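Local coordinates for class II aldolase/adducin N-terminal domain-containing protein (Thermoplasma acidophilum, PDB 3M4R) that binds zinc through its class II aldolase-like N-terminal domain and, as part of a longer protein, may act as an oxidoreductase in carbohydrate metabolism, at residues G37-D49 and S56-G68. Numbering follows the deposited sequence.
Sequences GGGNTSVKTTERD and SVLRVKNSGSNLG
V43 and T45 pair with R59 and V57 in an antiparallel beta hairpin, strands 40-48 and 54-61, within the central sheet of the class II aldolase domain. V43 and R59 exchange two backbone hydrogen bonds, as do T45 and V57, and K61 N adds a further one to T41 O (3.0 Å). Toward the hairpin's turn, R59 grips E47 side-on: NE donates to OE2 (2.7 Å) and NH2 to OE1 (2.8 Å), each on a syn lone pair, with the carboxylate and guanidinium planes 24° apart, nearly coplanar. A bend at chi2 (-76°) brings the guanidinium to this carboxylate, while its NH1 forms a second salt bridge, to E110. Replacing this arginine by alanine removes both nitrogens that hold E47, which would probably leave its carboxylate free to turn and take a salt-bridge partner from E110. The E47 chain crosses V57 at about a right angle, its CG 3.8 Å from V57 CG2, and T45 CG2 packs on R59 CG. On the opposite face L58 CD1 fits against S42 CB (3.7 Å) and K44 CG. Where the strands give way to loops, L67 CD1 rests on G39 C (3.7 Å), and K61 NZ ties down the following turn through N62 O and S65 O. Helix 16-28 flanks T41, V43 and R59, helix 117-121 covers L58 and V60, and strand 127-131 continues the sheet beside strand 40-48, pairing N40 with zinc ligand H130; N40 also approaches ligand E116.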
# COMPACT_ATOMS: atom_id res chain seq x y z
N GLY A 37 3.63 -2.56 -13.98
CA GLY A 37 3.39 -1.10 -13.90
C GLY A 37 2.65 -0.61 -12.65
O GLY A 37 2.63 0.62 -12.38
N GLY A 38 2.03 -1.53 -11.88
CA GLY A 38 1.16 -1.13 -10.77
C GLY A 38 1.83 -1.27 -9.40
O GLY A 38 3.05 -1.41 -9.30
N GLY A 39 1.03 -1.22 -8.35
CA GLY A 39 1.56 -1.25 -6.99
C GLY A 39 1.73 0.16 -6.45
O GLY A 39 1.86 1.12 -7.20
N ASN A 40 1.74 0.28 -5.14
CA ASN A 40 1.84 1.59 -4.57
C ASN A 40 2.23 1.48 -3.10
O ASN A 40 1.96 0.49 -2.43
CB ASN A 40 0.56 2.42 -4.84
CG ASN A 40 -0.68 1.57 -4.94
OD1 ASN A 40 -1.16 1.08 -3.93
ND2 ASN A 40 -1.17 1.34 -6.17
N THR A 41 2.94 2.50 -2.65
CA THR A 41 3.43 2.58 -1.33
C THR A 41 3.08 3.94 -0.74
O THR A 41 2.75 4.91 -1.48
CB THR A 41 4.95 2.47 -1.37
OG1 THR A 41 5.46 3.46 -2.30
CG2 THR A 41 5.36 1.03 -1.83
N SER A 42 3.27 4.05 0.57
CA SER A 42 2.96 5.27 1.28
C SER A 42 3.65 5.33 2.63
O SER A 42 4.06 4.33 3.17
CB SER A 42 1.47 5.42 1.46
OG SER A 42 0.96 4.50 2.39
N VAL A 43 3.84 6.55 3.11
CA VAL A 43 4.32 6.78 4.44
C VAL A 43 3.49 7.92 5.06
O VAL A 43 3.24 8.92 4.39
CB VAL A 43 5.82 7.11 4.45
CG1 VAL A 43 6.12 8.31 3.58
CG2 VAL A 43 6.32 7.26 5.91
N LYS A 44 3.06 7.73 6.30
CA LYS A 44 2.39 8.78 7.07
C LYS A 44 3.42 9.63 7.83
O LYS A 44 4.30 9.11 8.53
CB LYS A 44 1.37 8.17 8.03
CG LYS A 44 0.23 7.48 7.29
CD LYS A 44 -0.67 6.74 8.26
CE LYS A 44 -1.74 5.90 7.50
NZ LYS A 44 -1.17 4.71 6.76
N THR A 45 3.35 10.95 7.64
CA THR A 45 4.44 11.81 8.03
C THR A 45 3.93 13.12 8.57
O THR A 45 2.76 13.44 8.41
CB THR A 45 5.38 11.99 6.82
OG1 THR A 45 6.64 12.49 7.27
CG2 THR A 45 4.77 12.89 5.76
N THR A 46 4.80 13.87 9.24
CA THR A 46 4.44 15.21 9.76
C THR A 46 5.08 16.28 8.93
O THR A 46 6.28 16.24 8.69
CB THR A 46 4.95 15.33 11.20
OG1 THR A 46 4.43 14.22 11.91
CG2 THR A 46 4.51 16.61 11.91
N GLU A 47 4.25 17.24 8.48
CA GLU A 47 4.70 18.32 7.66
C GLU A 47 4.00 19.62 8.09
O GLU A 47 3.00 19.59 8.81
CB GLU A 47 4.32 18.05 6.20
CG GLU A 47 4.75 16.72 5.72
CD GLU A 47 4.56 16.53 4.22
OE1 GLU A 47 3.95 17.41 3.54
OE2 GLU A 47 5.02 15.48 3.72
N ARG A 48 4.57 20.75 7.67
CA ARG A 48 3.93 22.05 7.83
C ARG A 48 3.19 22.35 6.57
O ARG A 48 3.73 22.15 5.50
CB ARG A 48 4.98 23.17 8.07
N ASP A 49 1.95 22.82 6.66
CA ASP A 49 1.24 23.16 5.43
C ASP A 49 1.49 24.60 5.10
O ASP A 49 2.19 25.31 5.83
CB ASP A 49 -0.24 22.75 5.46
CG ASP A 49 -1.11 23.66 6.29
OD1 ASP A 49 -0.64 24.68 6.82
OD2 ASP A 49 -2.30 23.31 6.40
N SER A 56 -0.75 15.95 9.73
CA SER A 56 -0.47 14.59 9.38
C SER A 56 -0.74 14.38 7.87
O SER A 56 -1.80 14.73 7.39
CB SER A 56 -1.36 13.66 10.22
OG SER A 56 -1.12 12.35 9.82
N VAL A 57 0.28 13.94 7.14
CA VAL A 57 0.23 13.89 5.68
C VAL A 57 0.51 12.44 5.27
O VAL A 57 1.45 11.82 5.79
CB VAL A 57 1.24 14.82 5.02
CG1 VAL A 57 1.23 14.68 3.51
CG2 VAL A 57 0.97 16.36 5.41
N LEU A 58 -0.32 11.92 4.37
CA LEU A 58 -0.06 10.69 3.69
C LEU A 58 0.67 11.01 2.42
O LEU A 58 0.15 11.63 1.52
CB LEU A 58 -1.36 9.90 3.37
CG LEU A 58 -1.17 8.55 2.65
CD1 LEU A 58 -0.63 7.46 3.64
CD2 LEU A 58 -2.53 8.16 2.04
N ARG A 59 1.92 10.58 2.35
CA ARG A 59 2.73 10.73 1.15
C ARG A 59 2.59 9.41 0.40
O ARG A 59 3.09 8.37 0.84
CB ARG A 59 4.20 11.01 1.52
CG ARG A 59 4.52 12.47 1.94
CD ARG A 59 4.59 13.40 0.73
NE ARG A 59 4.49 14.81 1.11
CZ ARG A 59 4.38 15.84 0.27
NH1 ARG A 59 4.42 15.69 -1.03
NH2 ARG A 59 4.22 17.08 0.77
N VAL A 60 1.87 9.46 -0.70
CA VAL A 60 1.46 8.27 -1.41
C VAL A 60 1.97 8.35 -2.83
O VAL A 60 2.03 9.42 -3.43
CB VAL A 60 -0.07 8.08 -1.42
CG1 VAL A 60 -0.79 9.25 -2.17
CG2 VAL A 60 -0.47 6.75 -2.05
N LYS A 61 2.35 7.19 -3.37
CA LYS A 61 2.84 7.08 -4.73
C LYS A 61 1.92 7.76 -5.72
O LYS A 61 0.73 7.62 -5.62
CB LYS A 61 2.99 5.60 -5.09
CG LYS A 61 3.69 5.38 -6.38
CD LYS A 61 2.80 4.81 -7.36
CE LYS A 61 3.56 4.29 -8.56
NZ LYS A 61 2.93 4.90 -9.80
N ASN A 62 2.49 8.48 -6.70
CA ASN A 62 1.70 9.22 -7.66
C ASN A 62 1.92 8.73 -9.08
O ASN A 62 2.69 7.81 -9.29
CB ASN A 62 1.91 10.75 -7.51
CG ASN A 62 3.30 11.19 -7.80
OD1 ASN A 62 3.92 10.69 -8.74
ND2 ASN A 62 3.79 12.19 -7.04
N SER A 63 1.23 9.33 -10.04
CA SER A 63 1.25 8.85 -11.43
C SER A 63 2.48 9.28 -12.21
O SER A 63 2.60 8.98 -13.39
CB SER A 63 0.02 9.39 -12.17
OG SER A 63 -0.00 10.80 -12.07
N GLY A 64 3.38 10.03 -11.58
CA GLY A 64 4.56 10.55 -12.28
C GLY A 64 5.73 9.55 -12.46
O GLY A 64 6.71 9.91 -13.10
N SER A 65 5.67 8.36 -11.84
CA SER A 65 6.73 7.38 -11.99
C SER A 65 6.27 5.98 -11.59
O SER A 65 5.32 5.84 -10.80
CB SER A 65 7.93 7.76 -11.06
OG SER A 65 9.00 6.80 -11.10
N ASN A 66 6.97 4.97 -12.09
CA ASN A 66 6.79 3.62 -11.60
C ASN A 66 7.57 3.53 -10.27
O ASN A 66 8.39 4.39 -9.97
CB ASN A 66 7.21 2.57 -12.64
CG ASN A 66 6.21 2.47 -13.83
OD1 ASN A 66 5.08 2.96 -13.76
ND2 ASN A 66 6.63 1.80 -14.88
N LEU A 67 7.25 2.53 -9.47
CA LEU A 67 7.84 2.32 -8.14
C LEU A 67 9.36 2.10 -8.20
O LEU A 67 10.10 2.52 -7.31
CB LEU A 67 7.25 1.05 -7.53
CG LEU A 67 5.89 1.18 -6.84
CD1 LEU A 67 5.41 -0.21 -6.39
CD2 LEU A 67 6.03 2.14 -5.66
N GLY A 68 9.77 1.41 -9.25
CA GLY A 68 11.17 0.91 -9.41
C GLY A 68 12.24 2.00 -9.44
O GLY A 68 13.34 1.81 -8.90
O HOH W 1 5.09 0.70 -10.48
O HOH W 2 1.38 11.45 10.46